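Local coordinates for protein biliverdin reductase (Synechocystis sp., PDB 5B3V) that probably reduces biliverdin IX alpha to bilirubin, taking hydride from an NADPH bound to its Rossmann-fold domain, at residues 129-134 against 285-290; 167-172 against 214-219. One frame throughout, in Å; residues are numbered along the deposited sequence.

Contact 1. Residues 129-134 against 285-290; sequences HVEHIE and GLFRQD. With NAP (NADP nicotinamide-adenine-dinucleotide phosphate), chain E.
His129 and Asp290 join the last strand of the Rossmann sheet, 128-131, to the start of helix 286-300, and the chain beyond the strand packs on the same helix beside the NADP nicotinamide. The polar link is one nearly straight hydrogen bond, His129 NE2 to Asp290 OD1 at 2.9 Å; the oxygen lies in the imidazole plane, while the N-H comes to its syn side out of the carboxylate plane (19°). OD1 also bonds Tyr305, while OD2 makes a salt bridge to Arg28, so both oxygens are held.

Glu131 turns its CB and CG past this carboxylate and, bent at chi2 (-82°), sends OE2 back to accept Ile133 N at 2.8 Å through its anti lone pair. OE1 sits 3.5 Å from NADP C6N and close to the carboxylate of Glu104. With an alanine here, Ile133 N is likely to lose its carboxylate acceptor and the nicotinamide its neighbour.

Apolar packing follows. Ile133 CB meets Leu286 CB at 3.6 Å, the two side chains crossing at about a right angle. Ile133 CD1 makes an off-centre CH-pi contact with the Phe287 ring, 4.2 Å from its centroid, and the same methyl lies 3.8 Å from NADP C4N.

Contact 2. Residues 167-172 against 214-219; sequences APQRWT and PEYFRA. With NAP (NADP nicotinamide-adenine-dinucleotide phosphate), chain E.
Phosphate oxygen O2A of NADP is gripped by two side chains of the loop 167-172, Arg170 and Trp171, while the backbone O of Arg170 rests against the ring edge of Tyr216 across the contact. Trp171 NE1 donates to O2A at 3.0 Å, from the edge of the indole and near its plane. Arg170 NH2 adds a weak bond to the same oxygen at 2.6 Å, bent to 123°. The guanidinium is steadied on its far arm: NH1 donates to Thr172 OG1 at 3.0 Å, almost within the guanidinium plane, and Trp171 CD1 lies over one face of it, toward the rim.

Behind this grip, the loop leans on 214-219. Gln169 CB sits over the centre of the Tyr216 ring, 3.8 Å from the centroid. With CG beside the backbone N (chi1 -60°) and the chain extended beyond it, the Gln169 amide runs out over the ring, their planes only 17° apart, OE1 reaching 3.7 Å from Tyr216 CD2. A water donates to Pro168 O at 2.9 Å and to Phe217 O, bridging the two backbones, and Ala167 CB packs on Arg218 O. The Arg218 guanidinium leads away to a salt bridge with Glu242. Gln169 centres an inverse gamma turn, and 167-172 is a cofactor-binding loop of the C-terminal alpha/beta domain, backed by the start of strand 217-228 and reaching the pyrophosphate of the NADP bound by the Rossmann domain.

How the contacts relate
Contacts 1 and 2 meet the same NADP at different places: the first lies at the nicotinamide, the second reaches the pyrophosphate. Their centres are about 26 Å from each other and their nearest atoms about 10 Å, so they do not touch. Contact 1 is buried and ties the Rossmann domain to a helix of the C-terminal domain; contact 2 is partly buried and lies wholly within the latter. Biliverdin touches Ile133, Glu134 and Leu286 in contact 1 and Thr172 in contact 2, so biliverdin lies against both contacts, though of the two it is contact 1 that meets the nicotinamide ring itself.

Contact 1. Residues 129-134 against 285-290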
# COMPACT_ATOMS: atom_id res chain seq x y z
N HIS A 129 4.31 -11.75 0.28
CA HIS A 129 2.99 -11.13 0.23
C HIS A 129 3.12 -9.64 0.47
O HIS A 129 3.81 -9.21 1.41
CB HIS A 129 2.05 -11.75 1.26
CG HIS A 129 0.80 -10.96 1.49
ND1 HIS A 129 -0.22 -10.88 0.57
CD2 HIS A 129 0.42 -10.19 2.54
CE1 HIS A 129 -1.18 -10.11 1.04
NE2 HIS A 129 -0.82 -9.68 2.24
N VAL A 130 2.46 -8.85 -0.37
CA VAL A 130 2.34 -7.41 -0.17
C VAL A 130 0.93 -7.11 0.31
O VAL A 130 -0.06 -7.54 -0.31
CB VAL A 130 2.65 -6.62 -1.46
CG1 VAL A 130 2.47 -5.13 -1.22
CG2 VAL A 130 4.06 -6.92 -1.93
N GLU A 131 0.83 -6.41 1.43
CA GLU A 131 -0.47 -6.02 1.97
C GLU A 131 -1.10 -4.94 1.10
O GLU A 131 -0.42 -4.03 0.62
CB GLU A 131 -0.31 -5.54 3.41
CG GLU A 131 -1.39 -4.59 3.92
CD GLU A 131 -1.14 -3.15 3.51
OE1 GLU A 131 0.01 -2.69 3.63
OE2 GLU A 131 -2.10 -2.50 3.05
N HIS A 132 -2.42 -5.05 0.90
CA HIS A 132 -3.18 -4.05 0.14
C HIS A 132 -4.54 -3.88 0.82
O HIS A 132 -5.55 -4.46 0.40
CB HIS A 132 -3.33 -4.45 -1.33
CG HIS A 132 -2.09 -4.24 -2.13
ND1 HIS A 132 -1.83 -3.06 -2.80
CD2 HIS A 132 -1.04 -5.05 -2.39
CE1 HIS A 132 -0.67 -3.16 -3.42
NE2 HIS A 132 -0.17 -4.36 -3.19
N ILE A 133 -4.57 -3.07 1.89
CA ILE A 133 -5.79 -2.87 2.66
C ILE A 133 -6.81 -2.00 1.94
O ILE A 133 -7.98 -1.98 2.36
CB ILE A 133 -5.47 -2.25 4.04
CG1 ILE A 133 -4.70 -0.93 3.89
CG2 ILE A 133 -4.70 -3.24 4.90
CD1 ILE A 133 -4.40 -0.25 5.21
N GLU A 134 -6.42 -1.29 0.89
CA GLU A 134 -7.41 -0.57 0.09
C GLU A 134 -8.35 -1.51 -0.63
O GLU A 134 -9.46 -1.10 -0.99
CB GLU A 134 -6.73 0.35 -0.93
CG GLU A 134 -6.18 -0.35 -2.17
CD GLU A 134 -4.83 -1.00 -1.94
OE1 GLU A 134 -4.42 -1.14 -0.77
OE2 GLU A 134 -4.18 -1.37 -2.93
N GLY A 285 -10.51 -3.25 11.23
CA GLY A 285 -9.13 -3.56 11.26
C GLY A 285 -8.81 -4.23 9.96
O GLY A 285 -8.90 -5.42 9.86
N LEU A 286 -8.47 -3.43 8.96
CA LEU A 286 -7.99 -3.96 7.69
C LEU A 286 -6.63 -4.63 7.85
O LEU A 286 -6.34 -5.63 7.19
CB LEU A 286 -7.92 -2.84 6.66
CG LEU A 286 -9.15 -1.92 6.62
CD1 LEU A 286 -8.78 -0.54 6.10
CD2 LEU A 286 -10.25 -2.54 5.78
N PHE A 287 -5.79 -4.09 8.74
CA PHE A 287 -4.53 -4.74 9.06
C PHE A 287 -4.76 -6.09 9.72
O PHE A 287 -4.04 -7.06 9.43
CB PHE A 287 -3.69 -3.83 9.96
CG PHE A 287 -2.94 -2.77 9.22
CD1 PHE A 287 -1.84 -3.10 8.44
CD2 PHE A 287 -3.32 -1.44 9.30
CE1 PHE A 287 -1.15 -2.13 7.76
CE2 PHE A 287 -2.63 -0.46 8.62
CZ PHE A 287 -1.53 -0.81 7.84
N ARG A 288 -5.75 -6.17 10.60
CA ARG A 288 -6.08 -7.45 11.22
C ARG A 288 -6.56 -8.46 10.18
O ARG A 288 -6.18 -9.63 10.22
CB ARG A 288 -7.14 -7.25 12.31
CG ARG A 288 -8.02 -8.47 12.55
CD ARG A 288 -8.89 -8.31 13.78
NE ARG A 288 -8.22 -8.75 14.99
CZ ARG A 288 -7.90 -7.96 16.01
NH1 ARG A 288 -8.20 -6.67 15.96
NH2 ARG A 288 -7.28 -8.45 17.08
N GLN A 289 -7.37 -8.01 9.21
CA GLN A 289 -7.79 -8.89 8.13
C GLN A 289 -6.60 -9.41 7.34
O GLN A 289 -6.54 -10.60 7.01
CB GLN A 289 -8.75 -8.15 7.18
CG GLN A 289 -9.97 -7.54 7.84
CD GLN A 289 -11.07 -7.25 6.84
OE1 GLN A 289 -11.23 -7.96 5.85
NE2 GLN A 289 -11.83 -6.18 7.08
N ASP A 290 -5.73 -8.54 7.04
CA ASP A 290 -4.55 -8.96 6.28
C ASP A 290 -3.71 -9.95 7.08
O ASP A 290 -3.31 -11.00 6.57
CB ASP A 290 -3.72 -7.74 5.89
CG ASP A 290 -2.56 -8.09 4.98
OD1 ASP A 290 -2.77 -8.14 3.75
OD2 ASP A 290 -1.44 -8.31 5.49
PA NAP E . 5.19 5.38 10.33
O1A NAP E . 4.11 5.30 11.32
O2A NAP E . 5.90 6.66 10.13
O5B NAP E . 6.29 4.27 10.73
C5B NAP E . 7.61 4.14 10.19
C4B NAP E . 8.58 3.40 11.16
O4B NAP E . 9.47 4.35 10.46
C3B NAP E . 9.22 3.76 12.54
O3B NAP E . 10.09 2.70 12.96
C2B NAP E . 9.95 4.97 12.06
O2B NAP E . 10.91 5.58 12.97
C1B NAP E . 10.74 4.17 11.02
N9A NAP E . 11.62 5.11 10.31
C8A NAP E . 11.36 6.40 10.11
N7A NAP E . 12.41 6.93 9.49
C5A NAP E . 13.32 5.98 9.32
C6A NAP E . 14.53 6.01 8.76
N6A NAP E . 14.90 7.19 8.26
N1A NAP E . 15.32 4.93 8.69
C2A NAP E . 14.85 3.73 9.23
N3A NAP E . 13.58 3.72 9.82
C4A NAP E . 12.86 4.85 9.87
O3 NAP E . 4.58 4.97 8.88
PN NAP E . 3.53 3.82 8.47
O1N NAP E . 2.35 4.46 7.86
O2N NAP E . 3.36 2.91 9.62
O5D NAP E . 4.31 3.01 7.31
C5D NAP E . 5.03 1.78 7.31
C4D NAP E . 5.22 1.36 5.82
O4D NAP E . 3.73 1.47 5.91
C3D NAP E . 5.19 2.10 4.45
O3D NAP E . 5.37 1.15 3.40
C2D NAP E . 3.79 2.58 4.48
O2D NAP E . 3.42 3.12 3.21
C1D NAP E . 3.22 1.21 4.61
N1N NAP E . 1.75 1.31 4.67
C2N NAP E . 1.17 2.00 5.73
C3N NAP E . -0.22 2.11 5.82
C7N NAP E . -0.79 2.79 6.88
O7N NAP E . -0.10 3.39 7.70
N7N NAP E . -2.11 2.75 6.91
C4N NAP E . -1.03 1.50 4.87
C5N NAP E . -0.46 0.81 3.81
C6N NAP E . 0.92 0.71 3.71
P2B NAP E . 10.64 6.33 14.35
O1X NAP E . 11.59 7.45 14.25
O2X NAP E . 9.22 6.69 14.31
O3X NAP E . 10.99 5.31 15.36

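Contact 2. Residues 167-172 against 214-219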
# COMPACT_ATOMS: atom_id res chain seq x y z
N ALA A 167 4.20 21.21 6.59
CA ALA A 167 4.57 19.84 6.25
C ALA A 167 5.69 19.37 7.17
O ALA A 167 6.69 20.09 7.33
CB ALA A 167 5.01 19.74 4.79
N PRO A 168 5.57 18.20 7.78
CA PRO A 168 6.66 17.72 8.64
C PRO A 168 7.83 17.23 7.81
O PRO A 168 7.68 16.76 6.68
CB PRO A 168 6.01 16.56 9.40
CG PRO A 168 5.00 16.03 8.44
CD PRO A 168 4.48 17.22 7.67
N GLN A 169 9.02 17.36 8.38
CA GLN A 169 10.21 16.78 7.77
C GLN A 169 10.41 15.35 8.29
O GLN A 169 11.43 14.99 8.88
CB GLN A 169 11.42 17.67 8.00
CG GLN A 169 11.22 19.07 7.41
CD GLN A 169 12.51 19.77 7.03
OE1 GLN A 169 13.60 19.34 7.40
NE2 GLN A 169 12.40 20.87 6.29
N ARG A 170 9.37 14.56 8.07
CA ARG A 170 9.34 13.13 8.35
C ARG A 170 9.54 12.36 7.04
O ARG A 170 9.66 12.95 5.97
CB ARG A 170 8.03 12.74 9.04
CG ARG A 170 6.85 12.62 8.10
CD ARG A 170 5.53 12.50 8.86
NE ARG A 170 5.50 11.34 9.76
CZ ARG A 170 5.09 10.13 9.41
NH1 ARG A 170 4.68 9.89 8.17
NH2 ARG A 170 5.09 9.15 10.30
N TRP A 171 9.55 11.03 7.14
CA TRP A 171 9.97 10.21 6.01
C TRP A 171 9.00 10.31 4.83
O TRP A 171 9.42 10.19 3.67
CB TRP A 171 10.14 8.75 6.44
CG TRP A 171 8.86 7.97 6.56
CD1 TRP A 171 8.06 7.87 7.66
CD2 TRP A 171 8.25 7.16 5.54
NE1 TRP A 171 6.98 7.05 7.38
CE2 TRP A 171 7.08 6.61 6.09
CE3 TRP A 171 8.58 6.86 4.21
CZ2 TRP A 171 6.23 5.77 5.36
CZ3 TRP A 171 7.74 6.02 3.49
CH2 TRP A 171 6.58 5.48 4.07
N THR A 172 7.71 10.54 5.09
CA THR A 172 6.74 10.60 4.01
C THR A 172 6.87 11.86 3.16
O THR A 172 6.21 11.95 2.12
CB THR A 172 5.31 10.52 4.56
OG1 THR A 172 5.14 11.44 5.64
CG2 THR A 172 5.00 9.10 5.04
N PRO A 214 16.14 20.85 0.76
CA PRO A 214 15.37 20.28 -0.35
C PRO A 214 15.43 18.76 -0.47
O PRO A 214 14.82 18.21 -1.39
CB PRO A 214 16.02 20.95 -1.57
CG PRO A 214 17.43 21.14 -1.17
CD PRO A 214 17.41 21.44 0.31
N GLU A 215 15.87 18.07 0.50
CA GLU A 215 15.89 16.66 0.62
C GLU A 215 14.46 16.27 0.90
O GLU A 215 14.03 15.20 0.61
CB GLU A 215 16.66 16.38 1.88
CG GLU A 215 17.52 15.16 1.95
CD GLU A 215 18.61 15.33 2.97
OE1 GLU A 215 18.64 16.31 3.71
OE2 GLU A 215 19.47 14.46 3.01
N TYR A 216 13.83 17.22 1.56
CA TYR A 216 12.42 17.16 1.90
C TYR A 216 11.64 18.06 0.95
O TYR A 216 12.18 19.01 0.38
CB TYR A 216 12.17 17.59 3.34
CG TYR A 216 12.70 16.61 4.37
CD1 TYR A 216 11.92 15.57 4.83
CD2 TYR A 216 14.00 16.73 4.86
CE1 TYR A 216 12.40 14.67 5.76
CE2 TYR A 216 14.49 15.84 5.78
CZ TYR A 216 13.69 14.81 6.23
OH TYR A 216 14.16 13.90 7.15
N PHE A 217 10.36 17.76 0.80
CA PHE A 217 9.44 18.63 0.06
C PHE A 217 8.28 19.00 0.96
O PHE A 217 7.81 18.17 1.76
CB PHE A 217 8.94 17.98 -1.24
CG PHE A 217 8.32 16.62 -1.06
CD1 PHE A 217 7.00 16.48 -0.69
CD2 PHE A 217 9.07 15.48 -1.30
CE1 PHE A 217 6.44 15.22 -0.53
CE2 PHE A 217 8.52 14.22 -1.14
CZ PHE A 217 7.20 14.09 -0.76
N ARG A 218 7.80 20.23 0.84
CA ARG A 218 6.65 20.64 1.62
C ARG A 218 5.33 20.24 0.97
O ARG A 218 4.31 20.18 1.66
CB ARG A 218 6.67 22.15 1.87
CG ARG A 218 6.83 23.00 0.62
CD ARG A 218 7.31 24.40 0.96
NE ARG A 218 7.05 25.36 -0.11
CZ ARG A 218 5.95 26.12 -0.18
NH1 ARG A 218 5.02 26.03 0.75
NH2 ARG A 218 5.80 26.96 -1.19
N ALA A 219 5.34 19.94 -0.33
CA ALA A 219 4.14 19.51 -1.03
C ALA A 219 4.52 18.83 -2.34
O ALA A 219 5.62 19.02 -2.86
CB ALA A 219 3.19 20.69 -1.30
PA NAP E . 5.19 5.38 10.33
O1A NAP E . 4.11 5.30 11.32
O2A NAP E . 5.90 6.66 10.13
O5B NAP E . 6.29 4.27 10.73
C5B NAP E . 7.61 4.14 10.19
C4B NAP E . 8.58 3.40 11.16
O4B NAP E . 9.47 4.35 10.46
C3B NAP E . 9.22 3.76 12.54
O3B NAP E . 10.09 2.70 12.96
C2B NAP E . 9.95 4.97 12.06
O2B NAP E . 10.91 5.58 12.97
C1B NAP E . 10.74 4.17 11.02
N9A NAP E . 11.62 5.11 10.31
C8A NAP E . 11.36 6.40 10.11
N7A NAP E . 12.41 6.93 9.49
C5A NAP E . 13.32 5.98 9.32
C6A NAP E . 14.53 6.01 8.76
N6A NAP E . 14.90 7.19 8.26
N1A NAP E . 15.32 4.93 8.69
C2A NAP E . 14.85 3.73 9.23
N3A NAP E . 13.58 3.72 9.82
C4A NAP E . 12.86 4.85 9.87
O3 NAP E . 4.58 4.97 8.88
PN NAP E . 3.53 3.82 8.47
O1N NAP E . 2.35 4.46 7.86
O2N NAP E . 3.36 2.91 9.62
O5D NAP E . 4.31 3.01 7.31
C5D NAP E . 5.03 1.78 7.31
C4D NAP E . 5.22 1.36 5.82
O4D NAP E . 3.73 1.47 5.91
C3D NAP E . 5.19 2.10 4.45
O3D NAP E . 5.37 1.15 3.40
C2D NAP E . 3.79 2.58 4.48
O2D NAP E . 3.42 3.12 3.21
C1D NAP E . 3.22 1.21 4.61
N1N NAP E . 1.75 1.31 4.67
C2N NAP E . 1.17 2.00 5.73
C3N NAP E . -0.22 2.11 5.82
C7N NAP E . -0.79 2.79 6.88
O7N NAP E . -0.10 3.39 7.70
N7N NAP E . -2.11 2.75 6.91
C4N NAP E . -1.03 1.50 4.87
C5N NAP E . -0.46 0.81 3.81
C6N NAP E . 0.92 0.71 3.71
P2B NAP E . 10.64 6.33 14.35
O1X NAP E . 11.59 7.45 14.25
O2X NAP E . 9.22 6.69 14.31
O3X NAP E . 10.99 5.31 15.36
O HOH W 1 8.70 18.64 4.65